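Local coordinates for eukaryotic translation initiation factor 2D (Homo sapiens, PDB 5W2F), which delivers tRNA, including the initiator Met-tRNA, to the P-site of the eukaryotic ribosome without needing GTP, at residues A[131-136]-A[164-169]; A[138-143]-A[154-159]. One frame throughout, in Å; residues are numbered along the deposited sequence.

In the fold
Both contacts lie in the SUI1 domain, the eIF1-like part of this C-terminal fragment of eIF2D, and their centres are about 8 Å apart. Contact 1 brings the turn that follows strand 124-130 to the start of strand 166-171; contact 2 sets the first turn of helix 139-150 on strand 154-158. Strands 154-158 and 166-171 are antiparallel neighbours in one sheet, so the two contacts share it: Gln167 N lies 2.8 Å from Asn157 O, a probable hydrogen bond. They also meet where Val168 CG2 packs 3.4 Å from Pro139 O. Along the chain, the segments of contact 2 fall between those of contact 1.

Contact 1: residues A[131-136]-A[164-169]; sequences NLEAYG and DSLQVQ
In the SUI1 domain the chain leaves strand 124-130 through a short turn with a 3-10 segment at 133-134, and Glu133 and Leu132 of this turn reach the beginning of strand 166-171. The direct polar link is a single hydrogen bond: Leu166 N donates to Glu133 OE1 over 2.9 Å, almost straight at 177°, meeting the carboxylate oxygen on its syn side and 26° out of plane. The extended Glu133 chain carries its carboxylate to the strand, where the second oxygen, OE2, rests 3.8 Å from CD1 of Leu166. The apolar part is small: Leu132 CD1 touches Val168 CG2 at 3.6 Å, the two side chains crossing at about a right angle. With chi1 at 176°, CG2 of Val168 stands anti to the carbonyl carbon, and it is this branch that meets Leu132.

Four ordered waters bridge the turn and the strand. Water 1 accepts from Asn131 N, donates to Leu166 O at 2.7 Å and is hydrogen-bonded to Ser165 OG at 2.7 Å. Water 2 accepts from Leu132 N and can donate to Leu166 O. Water 3 accepts from Glu133 N and lies 2.6 Å from Glu133 OE1, to which it can donate, tying the carboxylate back to its own backbone. Water 4 donates to Asp164 O and, weakly, to Glu133 OE1. The polar bridging is largely by water, beside one direct bond, in a largely buried setting. On one flank Pro139 of helix 139-150 packs against Glu133, Leu166 and Val168, while Val142 meets Leu132; across the sheet, strand 166-171 pairs with both 124-130 and 154-158.

Contact 2: residues A[138-143]-A[154-159]; sequences DPYSVA and TTVNPA
Val156 and the Tyr140 ring form the centre of this contact, with the isopropyl group laid over one face of the ring. Val156 CB stands 3.9 Å from the ring centroid and 23° off the normal, a CH-pi geometry offset toward the rim. The valine methyls sit over different parts of the ring: CG1 lies by CZ and CE2, 3.7 Å from Tyr140 CZ, and CG2 by CD1 and CE1. CG2, anti to the carbonyl carbon, also comes 3.8 Å from Ala143 CB and 3.7 Å from Pro139 O. One residue thus packs against three positions of the first helical turn.

At the other end Thr154 OG1 donates to Ala143 O over 2.8 Å. The hydroxyl reaches the carbonyl from above its plane, 58° out of it. Gln147, one turn further on, takes the Thr154 amide through its side chain. The helix start is capped by Asp138, whose OD1 accepts from Tyr140 N at 3.1 Å.

Helix 139-143 and strand 154-158 run nearly antiparallel, at 162°, their axes approaching to 8.2 Å. This is the return half of a beta-alpha-beta crossover of the SUI1 fold: helix 139-150 links the parallel strands 124-130 and 154-158, with strand 166-171 between them.

Contact 1: residues A[131-136]-A[164-169]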
# COMPACT_ATOMS: atom_id res chain seq x y z
N ASN A 131 10.75 -4.89 -6.17
CA ASN A 131 9.61 -4.02 -5.83
C ASN A 131 9.76 -2.57 -6.20
O ASN A 131 9.04 -1.71 -5.69
CB ASN A 131 9.17 -4.18 -4.37
CG ASN A 131 8.48 -5.48 -4.12
OD1 ASN A 131 7.78 -6.01 -5.00
ND2 ASN A 131 8.63 -5.98 -2.91
N LEU A 132 10.62 -2.27 -7.16
CA LEU A 132 10.74 -0.90 -7.61
C LEU A 132 9.42 -0.38 -8.15
O LEU A 132 9.06 0.78 -7.92
CB LEU A 132 11.83 -0.77 -8.67
CG LEU A 132 13.26 -0.96 -8.15
CD1 LEU A 132 14.21 -1.20 -9.31
CD2 LEU A 132 13.70 0.23 -7.33
N GLU A 133 8.68 -1.23 -8.87
CA GLU A 133 7.44 -0.80 -9.50
C GLU A 133 6.38 -0.44 -8.46
O GLU A 133 5.50 0.35 -8.73
CB GLU A 133 6.93 -1.87 -10.48
CG GLU A 133 7.91 -2.16 -11.64
CD GLU A 133 7.84 -3.60 -12.26
OE1 GLU A 133 7.98 -4.64 -11.57
OE2 GLU A 133 7.66 -3.71 -13.48
N ALA A 134 6.47 -1.00 -7.26
CA ALA A 134 5.54 -0.66 -6.17
C ALA A 134 5.63 0.79 -5.76
O ALA A 134 4.71 1.33 -5.13
CB ALA A 134 5.78 -1.56 -4.97
N TYR A 135 6.75 1.43 -6.10
CA TYR A 135 7.00 2.84 -5.80
C TYR A 135 7.01 3.71 -7.06
O TYR A 135 7.44 4.87 -7.01
CB TYR A 135 8.30 3.00 -4.99
CG TYR A 135 8.12 2.35 -3.65
CD1 TYR A 135 8.24 0.97 -3.50
CD2 TYR A 135 7.76 3.10 -2.53
CE1 TYR A 135 7.98 0.36 -2.28
CE2 TYR A 135 7.52 2.48 -1.32
CZ TYR A 135 7.64 1.12 -1.20
OH TYR A 135 7.39 0.53 0.02
N GLY A 136 6.47 3.17 -8.15
CA GLY A 136 6.40 3.92 -9.39
C GLY A 136 7.69 4.11 -10.14
O GLY A 136 7.78 4.99 -11.00
N ASP A 164 3.90 -10.77 -10.35
CA ASP A 164 4.42 -10.52 -11.69
C ASP A 164 5.13 -9.17 -11.73
O ASP A 164 4.57 -8.14 -12.11
CB ASP A 164 3.29 -10.57 -12.72
CG ASP A 164 3.79 -10.49 -14.16
OD1 ASP A 164 4.99 -10.70 -14.41
OD2 ASP A 164 2.96 -10.23 -15.06
N SER A 165 6.40 -9.21 -11.33
CA SER A 165 7.21 -8.03 -11.18
C SER A 165 8.61 -8.30 -11.75
O SER A 165 9.03 -9.44 -11.96
CB SER A 165 7.30 -7.62 -9.70
OG SER A 165 8.20 -8.46 -8.96
N LEU A 166 9.30 -7.21 -12.02
CA LEU A 166 10.66 -7.25 -12.54
C LEU A 166 11.61 -6.81 -11.45
O LEU A 166 11.27 -5.99 -10.59
CB LEU A 166 10.78 -6.27 -13.69
CG LEU A 166 9.88 -6.57 -14.90
CD1 LEU A 166 10.00 -5.42 -15.87
CD2 LEU A 166 10.26 -7.89 -15.52
N GLN A 167 12.81 -7.35 -11.52
CA GLN A 167 13.89 -6.95 -10.63
C GLN A 167 15.09 -6.47 -11.44
O GLN A 167 15.26 -6.83 -12.62
CB GLN A 167 14.31 -8.10 -9.71
CG GLN A 167 14.85 -9.31 -10.44
CD GLN A 167 15.15 -10.43 -9.48
OE1 GLN A 167 14.57 -10.49 -8.40
NE2 GLN A 167 15.99 -11.33 -9.88
N VAL A 168 15.89 -5.62 -10.82
CA VAL A 168 17.14 -5.17 -11.38
C VAL A 168 18.28 -5.93 -10.72
O VAL A 168 18.32 -6.05 -9.50
CB VAL A 168 17.33 -3.66 -11.17
CG1 VAL A 168 18.68 -3.18 -11.67
CG2 VAL A 168 16.19 -2.89 -11.82
N GLN A 169 19.20 -6.44 -11.53
CA GLN A 169 20.44 -7.01 -11.05
C GLN A 169 21.59 -6.14 -11.48
O GLN A 169 21.66 -5.73 -12.65
CB GLN A 169 20.58 -8.41 -11.57
CG GLN A 169 19.58 -9.36 -10.96
CD GLN A 169 19.88 -10.81 -11.30
OE1 GLN A 169 20.39 -11.11 -12.40
NE2 GLN A 169 19.56 -11.73 -10.38
O HOH W 1 10.24 -6.79 -8.22
O HOH W 2 12.42 -4.01 -8.85
O HOH W 3 8.95 -4.11 -9.22
O HOH W 4 5.09 -5.38 -10.85

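Contact 2: residues A[138-143]-A[154-159]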
# COMPACT_ATOMS: atom_id res chain seq x y z
N ASP A 138 10.58 2.64 -12.75
CA ASP A 138 10.72 1.77 -13.92
C ASP A 138 12.03 1.01 -13.78
O ASP A 138 13.07 1.62 -13.80
CB ASP A 138 10.70 2.60 -15.21
CG ASP A 138 10.80 1.76 -16.48
OD1 ASP A 138 10.95 0.53 -16.41
OD2 ASP A 138 10.69 2.37 -17.56
N PRO A 139 11.97 -0.33 -13.65
CA PRO A 139 13.22 -1.08 -13.54
C PRO A 139 14.22 -0.81 -14.68
O PRO A 139 15.43 -0.79 -14.43
CB PRO A 139 12.76 -2.53 -13.50
CG PRO A 139 11.41 -2.46 -12.89
CD PRO A 139 10.81 -1.22 -13.48
N TYR A 140 13.74 -0.60 -15.91
CA TYR A 140 14.67 -0.34 -17.02
C TYR A 140 15.39 1.01 -16.84
O TYR A 140 16.58 1.14 -17.15
CB TYR A 140 13.96 -0.48 -18.39
CG TYR A 140 13.73 -1.95 -18.75
CD1 TYR A 140 14.74 -2.68 -19.31
CD2 TYR A 140 12.52 -2.60 -18.48
CE1 TYR A 140 14.58 -4.02 -19.61
CE2 TYR A 140 12.35 -3.97 -18.79
CZ TYR A 140 13.39 -4.66 -19.36
OH TYR A 140 13.30 -6.02 -19.68
N SER A 141 14.67 2.00 -16.35
CA SER A 141 15.27 3.30 -16.04
C SER A 141 16.27 3.21 -14.89
O SER A 141 17.41 3.70 -14.98
CB SER A 141 14.20 4.31 -15.69
OG SER A 141 14.78 5.52 -15.32
N VAL A 142 15.85 2.56 -13.82
CA VAL A 142 16.75 2.35 -12.69
C VAL A 142 18.01 1.58 -13.11
O VAL A 142 19.13 1.95 -12.73
CB VAL A 142 16.03 1.64 -11.54
CG1 VAL A 142 17.00 1.24 -10.45
CG2 VAL A 142 14.93 2.53 -10.97
N ALA A 143 17.83 0.55 -13.94
CA ALA A 143 18.97 -0.21 -14.45
C ALA A 143 19.96 0.64 -15.24
O ALA A 143 21.17 0.49 -15.07
CB ALA A 143 18.52 -1.41 -15.26
N THR A 154 24.18 -3.92 -15.60
CA THR A 154 22.87 -4.15 -15.05
C THR A 154 22.02 -4.90 -16.03
O THR A 154 22.17 -4.77 -17.27
CB THR A 154 22.15 -2.84 -14.70
OG1 THR A 154 21.91 -2.07 -15.89
CG2 THR A 154 22.95 -2.03 -13.71
N THR A 155 21.07 -5.63 -15.48
CA THR A 155 20.05 -6.35 -16.26
C THR A 155 18.71 -6.25 -15.55
O THR A 155 18.66 -6.03 -14.34
CB THR A 155 20.40 -7.85 -16.40
OG1 THR A 155 20.50 -8.46 -15.11
CG2 THR A 155 21.70 -8.05 -17.13
N VAL A 156 17.64 -6.43 -16.31
CA VAL A 156 16.29 -6.52 -15.77
C VAL A 156 15.73 -7.89 -16.14
O VAL A 156 15.78 -8.30 -17.30
CB VAL A 156 15.40 -5.43 -16.35
CG1 VAL A 156 13.96 -5.59 -15.87
CG2 VAL A 156 15.97 -4.06 -16.03
N ASN A 157 15.17 -8.57 -15.15
CA ASN A 157 14.65 -9.93 -15.31
C ASN A 157 13.40 -10.08 -14.46
O ASN A 157 13.18 -9.32 -13.50
CB ASN A 157 15.63 -10.98 -14.79
CG ASN A 157 16.99 -10.93 -15.45
OD1 ASN A 157 18.02 -10.96 -14.78
ND2 ASN A 157 17.00 -10.89 -16.76
N PRO A 158 12.58 -11.10 -14.76
CA PRO A 158 11.46 -11.39 -13.85
C PRO A 158 11.95 -11.76 -12.46
O PRO A 158 12.93 -12.49 -12.31
CB PRO A 158 10.77 -12.59 -14.52
CG PRO A 158 11.16 -12.49 -15.95
CD PRO A 158 12.56 -11.98 -15.94
N ALA A 159 11.29 -11.22 -11.44
CA ALA A 159 11.62 -11.53 -10.07
C ALA A 159 10.94 -12.84 -9.71
O ALA A 159 9.75 -12.97 -9.87
CB ALA A 159 11.14 -10.44 -9.16